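Local structure of caspase Nc (Drosophila melanogaster, 2FP3) at residues Tyr53-Ser57 with Thr127-Val131; Phe130-Thr136 with Lys177-Phe183; Ala231-Tyr237 with Ala297-Phe303. The protein is an initiator caspase, a cysteine protease that acts in the cascade activating the caspases that execute apoptosis; this chain carries its protease domain. The protein carries 2 engineered substitutions. All coordinates share one frame; numbering follows the deposited sequence.

Contact 1. Residues Tyr53-Ser57 with Thr127-Val131; sequences YKMQS and TECFV
Glu-128 OE2 takes two strong bonds from residues Lys-54 to Ser-57, and they arrive from opposite faces of its carboxylate plane. Lys-54 NZ comes to Glu-128 OE2 on the anti side at 2.7 Å and forms a salt bridge. Gln-56 N comes to Glu-128 OE2 on the syn side at 2.8 Å. Glu-128 OE1 is held by Ser-57 N at 2.9 Å and Ser-57 OG at 2.8 Å, both from one face. The hydroxyl lies well above the carboxylate plane. Arg-61 adds a salt bridge to this oxygen, OE1, so the buried charge is probably well balanced. The Lys-54 chain starts out extended, then bends at chi3 and chi4 (77° and 64°), and the Lys-54 and Glu-128 side chains cross at about a right angle. A water donates to both Lys-54 O and Glu-128 O and joins the two backbones. Beside this polar site lies a small apolar patch. The bent chain of Met-55 sets its CE 3.5 Å from Cys-129 CB, with SD against Glu-128 CB. Backbone N-H groups, a serine hydroxyl and a lysine of the 53-57 loop thus bind the carboxylate, away from the catalytic residues. The contact ties the segment before strand 62-68 to the start of strand 130-139. Cys-129 packs on Phe-98 of strand 98-103, and its backbone bonds to Val-63 of strand 62-68.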
loop_
_atom_site.group_PDB
_atom_site.type_symbol
_atom_site.label_atom_id
_atom_site.label_comp_id
_atom_site.label_asym_id
_atom_site.label_seq_id
_atom_site.Cartn_x
_atom_site.Cartn_y
_atom_site.Cartn_z
ATOM N N TYR A 53 9.796 -13.281 5.686
ATOM C CA TYR A 53 10.012 -13.091 4.256
ATOM C C TYR A 53 11.397 -12.518 4.066
ATOM O O TYR A 53 11.813 -11.617 4.803
ATOM C CB TYR A 53 8.996 -12.124 3.644
ATOM C CG TYR A 53 7.578 -12.656 3.584
ATOM C CD1 TYR A 53 7.223 -13.678 2.700
ATOM C CD2 TYR A 53 6.595 -12.133 4.428
ATOM C CE1 TYR A 53 5.898 -14.172 2.661
ATOM C CE2 TYR A 53 5.293 -12.608 4.406
ATOM C CZ TYR A 53 4.939 -13.623 3.530
ATOM O OH TYR A 53 3.635 -14.068 3.552
ATOM N N LYS A 54 12.103 -13.034 3.067
ATOM C CA LYS A 54 13.450 -12.565 2.778
ATOM C C LYS A 54 13.431 -11.094 2.359
ATOM O O LYS A 54 12.715 -10.714 1.434
ATOM C CB LYS A 54 14.072 -13.426 1.677
ATOM C CG LYS A 54 15.573 -13.222 1.499
ATOM C CD LYS A 54 16.163 -14.138 0.410
ATOM C CE LYS A 54 15.852 -13.630 -1.002
ATOM N NZ LYS A 54 16.488 -12.299 -1.263
ATOM N N MET A 55 14.208 -10.278 3.061
ATOM C CA MET A 55 14.324 -8.847 2.794
ATOM C C MET A 55 15.768 -8.421 3.058
ATOM O O MET A 55 16.037 -7.632 3.968
ATOM C CB MET A 55 13.398 -8.054 3.714
ATOM C CG MET A 55 11.930 -8.285 3.456
ATOM S SD MET A 55 11.444 -7.715 1.833
ATOM C CE MET A 55 10.941 -6.029 2.178
ATOM N N GLN A 56 16.696 -8.921 2.249
ATOM C CA GLN A 56 18.105 -8.608 2.451
ATOM C C GLN A 56 18.932 -8.250 1.213
ATOM O O GLN A 56 20.133 -7.995 1.333
ATOM C CB GLN A 56 18.751 -9.779 3.197
ATOM C CG GLN A 56 18.240 -11.131 2.730
ATOM C CD GLN A 56 18.681 -12.293 3.622
ATOM O OE1 GLN A 56 18.331 -12.363 4.806
ATOM N NE2 GLN A 56 19.449 -13.216 3.049
ATOM N N SER A 57 18.310 -8.218 0.032
ATOM C CA SER A 57 19.035 -7.883 -1.199
ATOM C C SER A 57 19.407 -6.416 -1.136
ATOM O O SER A 57 18.856 -5.683 -0.320
ATOM C CB SER A 57 18.154 -8.111 -2.428
ATOM O OG SER A 57 17.381 -6.955 -2.724
ATOM N N THR A 127 12.267 -8.708 -7.457
ATOM C CA THR A 127 12.098 -7.956 -6.237
ATOM C C THR A 127 11.749 -8.883 -5.091
ATOM O O THR A 127 11.208 -9.977 -5.298
ATOM C CB THR A 127 10.999 -6.873 -6.370
ATOM O OG1 THR A 127 11.092 -5.987 -5.252
ATOM C CG2 THR A 127 9.596 -7.500 -6.405
ATOM N N GLU A 128 12.052 -8.436 -3.878
ATOM C CA GLU A 128 11.772 -9.227 -2.695
ATOM C C GLU A 128 10.399 -8.934 -2.122
ATOM O O GLU A 128 9.868 -9.748 -1.372
ATOM C CB GLU A 128 12.821 -8.952 -1.604
ATOM C CG GLU A 128 14.227 -9.467 -1.915
ATOM C CD GLU A 128 15.254 -9.019 -0.895
ATOM O OE1 GLU A 128 15.532 -7.809 -0.807
ATOM O OE2 GLU A 128 15.784 -9.884 -0.176
ATOM N N CYS A 129 9.817 -7.792 -2.480
ATOM C CA CYS A 129 8.529 -7.393 -1.915
ATOM C C CYS A 129 7.714 -6.458 -2.819
ATOM O O CYS A 129 8.270 -5.586 -3.496
ATOM C CB CYS A 129 8.792 -6.710 -0.560
ATOM S SG CYS A 129 7.357 -6.009 0.282
ATOM N N PHE A 130 6.396 -6.633 -2.827
ATOM C CA PHE A 130 5.546 -5.781 -3.650
ATOM C C PHE A 130 4.496 -5.032 -2.836
ATOM O O PHE A 130 3.734 -5.632 -2.081
ATOM C CB PHE A 130 4.831 -6.600 -4.721
ATOM C CG PHE A 130 3.949 -5.776 -5.611
ATOM C CD1 PHE A 130 4.479 -5.122 -6.721
ATOM C CD2 PHE A 130 2.605 -5.590 -5.299
ATOM C CE1 PHE A 130 3.684 -4.290 -7.507
ATOM C CE2 PHE A 130 1.795 -4.755 -6.081
ATOM C CZ PHE A 130 2.335 -4.104 -7.183
ATOM N N VAL A 131 4.456 -3.716 -2.997
ATOM C CA VAL A 131 3.474 -2.896 -2.301
ATOM C C VAL A 131 2.784 -1.992 -3.305
ATOM O O VAL A 131 3.437 -1.285 -4.074
ATOM C CB VAL A 131 4.118 -1.996 -1.220
ATOM C CG1 VAL A 131 3.061 -1.083 -0.612
ATOM C CG2 VAL A 131 4.746 -2.853 -0.126
HETATM O O HOH W 1 10.956 -11.783 -0.210
#

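Contact 2. Residues Phe130-Thr136 with Lys177-Phe183; sequences FVMVLMT and KVLMFPF
Met-132 has the largest buried surface here, and its long side chain reaches along the sheet to Phe-181. Met-132 CG stands opposite the backbone N (chi1 174°), and a bend at chi3 brings Met-132 CE to 3.9 Å from Phe-181 CZ. The Phe-130 ring, on the same face, receives Leu-179 CD2 at its edge, 4.2 Å from Phe-130 CE2. Parallel strands 130-135 and 177-181 carry these side chains, with axes 4.7 Å apart. Met-132 sits between two backbone bonds: its N donates to Val-178 O at 2.9 Å, and its O accepts from Met-180 N at 2.8 Å. These are neighbouring strands in the core of the caspase sheet. The active-site residues His-137 (by similarity) and position 184, an inferred site that is alanine here, follow the two segments directly. On the other face, Val-131 and Val-178 point the same way, as do Val-133 and Met-180. Beyond strand 177-181, Phe-183 packs against Met-135. Its ring, poorly ordered, has Met-135 CB at its edge, 3.8 Å from Phe-183 CE2, and Arg-79 makes a cation-pi contact with it. Met-135 CG also presses on Pro-182 CG at 3.5 Å. A water donates to Leu-134 O and Phe-183 O, bridging Leu-134 to the loop after strand 177-181.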
loop_
_atom_site.group_PDB
_atom_site.type_symbol
_atom_site.label_atom_id
_atom_site.label_comp_id
_atom_site.label_asym_id
_atom_site.label_seq_id
_atom_site.Cartn_x
_atom_site.Cartn_y
_atom_site.Cartn_z
ATOM N N PHE A 130 6.396 -6.633 -2.827
ATOM C CA PHE A 130 5.546 -5.781 -3.650
ATOM C C PHE A 130 4.496 -5.032 -2.836
ATOM O O PHE A 130 3.734 -5.632 -2.081
ATOM C CB PHE A 130 4.831 -6.600 -4.721
ATOM C CG PHE A 130 3.949 -5.776 -5.611
ATOM C CD1 PHE A 130 4.479 -5.122 -6.721
ATOM C CD2 PHE A 130 2.605 -5.590 -5.299
ATOM C CE1 PHE A 130 3.684 -4.290 -7.507
ATOM C CE2 PHE A 130 1.795 -4.755 -6.081
ATOM C CZ PHE A 130 2.335 -4.104 -7.183
ATOM N N VAL A 131 4.456 -3.716 -2.997
ATOM C CA VAL A 131 3.474 -2.896 -2.301
ATOM C C VAL A 131 2.784 -1.992 -3.305
ATOM O O VAL A 131 3.437 -1.285 -4.074
ATOM C CB VAL A 131 4.118 -1.996 -1.220
ATOM C CG1 VAL A 131 3.061 -1.083 -0.612
ATOM C CG2 VAL A 131 4.746 -2.853 -0.126
ATOM N N MET A 132 1.459 -2.037 -3.329
ATOM C CA MET A 132 0.718 -1.158 -4.223
ATOM C C MET A 132 -0.148 -0.270 -3.345
ATOM O O MET A 132 -0.749 -0.743 -2.376
ATOM C CB MET A 132 -0.182 -1.945 -5.189
ATOM C CG MET A 132 -1.085 -1.032 -6.052
ATOM S SD MET A 132 -2.392 -1.862 -7.031
ATOM C CE MET A 132 -3.531 -2.357 -5.752
ATOM N N VAL A 133 -0.180 1.022 -3.653
ATOM C CA VAL A 133 -1.024 1.934 -2.904
ATOM C C VAL A 133 -1.890 2.668 -3.909
ATOM O O VAL A 133 -1.392 3.446 -4.725
ATOM C CB VAL A 133 -0.221 2.962 -2.081
ATOM C CG1 VAL A 133 -1.180 3.843 -1.299
ATOM C CG2 VAL A 133 0.717 2.250 -1.115
ATOM N N LEU A 134 -3.187 2.382 -3.867
ATOM C CA LEU A 134 -4.141 3.013 -4.763
ATOM C C LEU A 134 -4.959 3.995 -3.950
ATOM O O LEU A 134 -5.649 3.612 -3.005
ATOM C CB LEU A 134 -5.061 1.970 -5.402
ATOM C CG LEU A 134 -6.218 2.498 -6.259
ATOM C CD1 LEU A 134 -5.671 3.318 -7.425
ATOM C CD2 LEU A 134 -7.048 1.335 -6.775
ATOM N N MET A 135 -4.870 5.268 -4.309
ATOM C CA MET A 135 -5.611 6.300 -3.603
ATOM C C MET A 135 -6.633 6.942 -4.523
ATOM O O MET A 135 -6.278 7.650 -5.461
ATOM C CB MET A 135 -4.642 7.346 -3.058
ATOM C CG MET A 135 -3.698 6.758 -2.041
ATOM S SD MET A 135 -2.313 7.802 -1.658
ATOM C CE MET A 135 -1.361 7.663 -3.198
ATOM N N THR A 136 -7.904 6.671 -4.246
ATOM C CA THR A 136 -9.010 7.207 -5.032
ATOM C C THR A 136 -10.288 7.180 -4.190
ATOM O O THR A 136 -10.233 7.037 -2.972
ATOM C CB THR A 136 -9.229 6.361 -6.293
ATOM O OG1 THR A 136 -10.309 6.904 -7.063
ATOM C CG2 THR A 136 -9.559 4.936 -5.904
ATOM N N LYS A 177 3.093 -9.514 -0.488
ATOM C CA LYS A 177 2.305 -8.565 -1.289
ATOM C C LYS A 177 1.405 -7.710 -0.385
ATOM O O LYS A 177 0.557 -8.235 0.349
ATOM C CB LYS A 177 1.454 -9.309 -2.326
ATOM C CG LYS A 177 2.274 -10.105 -3.343
ATOM C CD LYS A 177 1.387 -10.818 -4.349
ATOM C CE LYS A 177 0.708 -12.012 -3.729
ATOM N NZ LYS A 177 1.722 -13.034 -3.380
ATOM N N VAL A 178 1.595 -6.395 -0.440
ATOM C CA VAL A 178 0.822 -5.472 0.381
ATOM C C VAL A 178 0.004 -4.568 -0.519
ATOM O O VAL A 178 0.555 -3.704 -1.193
ATOM C CB VAL A 178 1.757 -4.592 1.265
ATOM C CG1 VAL A 178 0.932 -3.745 2.246
ATOM C CG2 VAL A 178 2.739 -5.482 2.034
ATOM N N LEU A 179 -1.310 -4.780 -0.535
ATOM C CA LEU A 179 -2.214 -3.990 -1.365
ATOM C C LEU A 179 -2.940 -2.999 -0.458
ATOM O O LEU A 179 -3.684 -3.401 0.432
ATOM C CB LEU A 179 -3.210 -4.915 -2.064
ATOM C CG LEU A 179 -2.608 -6.145 -2.763
ATOM C CD1 LEU A 179 -3.719 -7.019 -3.331
ATOM C CD2 LEU A 179 -1.656 -5.715 -3.869
ATOM N N MET A 180 -2.721 -1.706 -0.683
ATOM C CA MET A 180 -3.323 -0.673 0.159
ATOM C C MET A 180 -4.314 0.258 -0.527
ATOM O O MET A 180 -3.991 0.895 -1.529
ATOM C CB MET A 180 -2.228 0.186 0.795
ATOM C CG MET A 180 -1.234 -0.588 1.625
ATOM S SD MET A 180 -0.146 0.511 2.558
ATOM C CE MET A 180 -1.169 0.849 4.006
ATOM N N PHE A 181 -5.514 0.336 0.039
ATOM C CA PHE A 181 -6.573 1.198 -0.475
ATOM C C PHE A 181 -7.029 2.096 0.673
ATOM O O PHE A 181 -8.094 1.895 1.244
ATOM C CB PHE A 181 -7.748 0.361 -0.958
ATOM C CG PHE A 181 -7.353 -0.764 -1.852
ATOM C CD1 PHE A 181 -6.971 -1.994 -1.319
ATOM C CD2 PHE A 181 -7.366 -0.608 -3.230
ATOM C CE1 PHE A 181 -6.611 -3.053 -2.144
ATOM C CE2 PHE A 181 -7.005 -1.663 -4.063
ATOM C CZ PHE A 181 -6.629 -2.887 -3.516
ATOM N N PRO A 182 -6.215 3.098 1.026
ATOM C CA PRO A 182 -6.530 4.025 2.118
ATOM C C PRO A 182 -7.857 4.782 2.002
ATOM O O PRO A 182 -8.291 5.439 2.947
ATOM C CB PRO A 182 -5.311 4.951 2.148
ATOM C CG PRO A 182 -4.797 4.898 0.735
ATOM C CD PRO A 182 -4.938 3.450 0.379
ATOM N N PHE A 183 -8.508 4.681 0.852
ATOM C CA PHE A 183 -9.777 5.360 0.659
ATOM C C PHE A 183 -10.815 4.362 0.172
ATOM O O PHE A 183 -11.069 4.246 -1.028
ATOM C CB PHE A 183 -9.606 6.487 -0.353
ATOM C CG PHE A 183 -8.660 7.564 0.095
ATOM C CD1 PHE A 183 -9.081 8.559 0.970
ATOM C CD2 PHE A 183 -7.340 7.577 -0.348
ATOM C CE1 PHE A 183 -8.204 9.553 1.397
ATOM C CE2 PHE A 183 -6.454 8.565 0.074
ATOM C CZ PHE A 183 -6.888 9.556 0.949
HETATM O O HOH W 2 -8.597 3.887 -2.054
#

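Contact 3. Residues Ala231-Tyr237 with Ala297-Phe303; sequences ADTLVCY and AYDNLGF
Leu-234 and Phe-303 form the tight part of this contact. Leu-234 CG stands over the centre of the Phe-303 ring, 3.4 Å from its centroid, in a CH-pi contact. Leu-234 CD2 touches Phe-303 CG and also Tyr-298 CD2, 4.0 Å from the latter. Phe-303 is turned by chi1 of -172°, which lays its side chain across the leucine at about a right angle. Leu-272 and Glu-273 of helix 272-284 border this side. Strands 233-237 and 297-301 run antiparallel at this end of the caspase sheet. Asp-232 and Thr-233 both face Leu-301 in a G1 beta bulge. Asn-300 OD1 accepts from Phe-303 N at 2.7 Å in an Asx motif, which holds the turn beyond the strand. The other face has few apolar contacts, and its Tyr-237, Asp-299 and Leu-301 are partly exposed. There Tyr-237 OH donates to Asp-299 OD2 at 2.6 Å, on its syn side but 32° out of the carboxylate plane. Ring and carboxylate are turned 61° apart. Lys-161 also bonds to this hydroxyl. The apolar contact on this face joins Val-235 CG2 and Leu-301 CD1, 4.2 Å apart. Ala-297 N to Tyr-237 O is weak, at 3.3 Å, while Tyr-237 N to Ala-297 O is short, at 2.8 Å.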
loop_
_atom_site.group_PDB
_atom_site.type_symbol
_atom_site.label_atom_id
_atom_site.label_comp_id
_atom_site.label_asym_id
_atom_site.label_seq_id
_atom_site.Cartn_x
_atom_site.Cartn_y
_atom_site.Cartn_z
ATOM N N ALA A 231 -2.322 -15.553 -1.610
ATOM C CA ALA A 231 -1.419 -16.043 -0.584
ATOM C C ALA A 231 -0.422 -14.944 -0.340
ATOM O O ALA A 231 -0.272 -14.054 -1.178
ATOM C CB ALA A 231 -0.708 -17.302 -1.049
ATOM N N ASP A 232 0.233 -14.990 0.817
ATOM C CA ASP A 232 1.239 -13.997 1.158
ATOM C C ASP A 232 0.763 -12.578 0.828
ATOM O O ASP A 232 1.521 -11.754 0.301
ATOM C CB ASP A 232 2.507 -14.322 0.384
ATOM C CG ASP A 232 2.965 -15.746 0.616
ATOM O OD1 ASP A 232 3.532 -16.024 1.690
ATOM O OD2 ASP A 232 2.745 -16.593 -0.269
ATOM N N THR A 233 -0.487 -12.282 1.154
ATOM C CA THR A 233 -1.007 -10.971 0.838
ATOM C C THR A 233 -1.715 -10.264 1.985
ATOM O O THR A 233 -2.415 -10.880 2.780
ATOM C CB THR A 233 -1.987 -11.060 -0.353
ATOM O OG1 THR A 233 -1.348 -11.717 -1.454
ATOM C CG2 THR A 233 -2.438 -9.675 -0.783
ATOM N N LEU A 234 -1.509 -8.957 2.063
ATOM C CA LEU A 234 -2.175 -8.131 3.054
ATOM C C LEU A 234 -2.975 -7.085 2.282
ATOM O O LEU A 234 -2.467 -6.493 1.315
ATOM C CB LEU A 234 -1.171 -7.412 3.959
ATOM C CG LEU A 234 -0.333 -8.207 4.970
ATOM C CD1 LEU A 234 0.555 -7.224 5.731
ATOM C CD2 LEU A 234 -1.233 -8.975 5.942
ATOM N N VAL A 235 -4.231 -6.886 2.679
ATOM C CA VAL A 235 -5.073 -5.877 2.053
ATOM C C VAL A 235 -5.396 -4.900 3.165
ATOM O O VAL A 235 -6.069 -5.243 4.137
ATOM C CB VAL A 235 -6.370 -6.472 1.477
ATOM C CG1 VAL A 235 -7.227 -5.358 0.875
ATOM C CG2 VAL A 235 -6.030 -7.496 0.401
ATOM N N CYS A 236 -4.894 -3.679 3.023
ATOM C CA CYS A 236 -5.075 -2.649 4.037
ATOM C C CYS A 236 -6.103 -1.604 3.640
ATOM O O CYS A 236 -6.155 -1.174 2.485
ATOM C CB CYS A 236 -3.724 -1.995 4.316
ATOM S SG CYS A 236 -2.416 -3.229 4.518
ATOM N N TYR A 237 -6.916 -1.204 4.609
ATOM C CA TYR A 237 -7.968 -0.221 4.393
ATOM C C TYR A 237 -7.907 0.846 5.477
ATOM O O TYR A 237 -7.278 0.653 6.511
ATOM C CB TYR A 237 -9.345 -0.873 4.502
ATOM C CG TYR A 237 -9.511 -2.214 3.833
ATOM C CD1 TYR A 237 -9.715 -2.304 2.461
ATOM C CD2 TYR A 237 -9.513 -3.392 4.584
ATOM C CE1 TYR A 237 -9.928 -3.532 1.844
ATOM C CE2 TYR A 237 -9.721 -4.627 3.980
ATOM C CZ TYR A 237 -9.930 -4.691 2.602
ATOM O OH TYR A 237 -10.149 -5.900 1.973
ATOM N N ALA A 297 -7.795 -1.054 9.313
ATOM C CA ALA A 297 -8.060 -2.490 9.235
ATOM C C ALA A 297 -7.325 -3.148 8.063
ATOM O O ALA A 297 -6.924 -2.475 7.123
ATOM C CB ALA A 297 -9.567 -2.728 9.095
ATOM N N TYR A 298 -7.136 -4.463 8.123
ATOM C CA TYR A 298 -6.485 -5.180 7.029
ATOM C C TYR A 298 -6.837 -6.657 7.058
ATOM O O TYR A 298 -7.173 -7.194 8.112
ATOM C CB TYR A 298 -4.958 -5.030 7.097
ATOM C CG TYR A 298 -4.309 -5.684 8.308
ATOM C CD1 TYR A 298 -4.155 -4.987 9.512
ATOM C CD2 TYR A 298 -3.811 -6.987 8.235
ATOM C CE1 TYR A 298 -3.505 -5.566 10.604
ATOM C CE2 TYR A 298 -3.172 -7.575 9.322
ATOM C CZ TYR A 298 -3.016 -6.863 10.500
ATOM O OH TYR A 298 -2.350 -7.445 11.558
ATOM N N ASP A 299 -6.761 -7.310 5.899
ATOM C CA ASP A 299 -7.043 -8.739 5.815
ATOM C C ASP A 299 -5.756 -9.511 5.584
ATOM O O ASP A 299 -4.958 -9.168 4.701
ATOM C CB ASP A 299 -7.989 -9.075 4.663
ATOM C CG ASP A 299 -9.216 -8.212 4.636
ATOM O OD1 ASP A 299 -9.744 -7.867 5.715
ATOM O OD2 ASP A 299 -9.656 -7.892 3.518
ATOM N N ASN A 300 -5.564 -10.560 6.375
ATOM C CA ASN A 300 -4.388 -11.403 6.249
ATOM C C ASN A 300 -4.800 -12.606 5.400
ATOM O O ASN A 300 -5.538 -13.477 5.868
ATOM C CB ASN A 300 -3.921 -11.869 7.628
ATOM C CG ASN A 300 -2.571 -12.536 7.580
ATOM O OD1 ASN A 300 -2.314 -13.347 6.696
ATOM N ND2 ASN A 300 -1.698 -12.206 8.532
ATOM N N LEU A 301 -4.347 -12.637 4.146
ATOM C CA LEU A 301 -4.676 -13.739 3.248
ATOM C C LEU A 301 -3.464 -14.652 3.138
ATOM O O LEU A 301 -2.651 -14.536 2.219
ATOM C CB LEU A 301 -5.052 -13.207 1.866
ATOM C CG LEU A 301 -6.085 -12.078 1.804
ATOM C CD1 LEU A 301 -6.358 -11.707 0.346
ATOM C CD2 LEU A 301 -7.367 -12.524 2.478
ATOM N N GLY A 302 -3.342 -15.571 4.084
ATOM C CA GLY A 302 -2.208 -16.462 4.067
ATOM C C GLY A 302 -0.884 -15.713 4.166
ATOM O O GLY A 302 0.130 -16.222 3.710
ATOM N N PHE A 303 -0.883 -14.505 4.723
ATOM C CA PHE A 303 0.358 -13.734 4.899
ATOM C C PHE A 303 0.890 -14.301 6.223
ATOM O O PHE A 303 0.763 -13.686 7.278
ATOM C CB PHE A 303 0.023 -12.243 5.030
ATOM C CG PHE A 303 1.230 -11.321 5.033
ATOM C CD1 PHE A 303 1.853 -10.957 6.229
ATOM C CD2 PHE A 303 1.699 -10.758 3.840
ATOM C CE1 PHE A 303 2.912 -10.037 6.237
ATOM C CE2 PHE A 303 2.755 -9.839 3.838
ATOM C CZ PHE A 303 3.361 -9.478 5.034
#

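In the fold
All three contacts reach one sheet. Contacts 1 and 2 share Phe-130 and Val-131 on strand 130-139, and their centres are about 17 Å apart. Contact 2 meets contact 3 where strand 177-181 runs beside 233-237: Leu-179 N lies 2.8 Å from Leu-234 O, probably hydrogen-bonded. Those two centres are about 11 Å apart. Contact 1 touches contact 3 through Tyr-53 OH, 2.7 Å from Asp-232 OD1. The inferred catalytic position 184, alanine in this structure, has its side chain about 4 Å from that of Tyr-237 and about 5 Å from that of Phe-181. Thr-136 lies about 4 Å from His-137, side chain to side chain. Contact 1 lies away from this site.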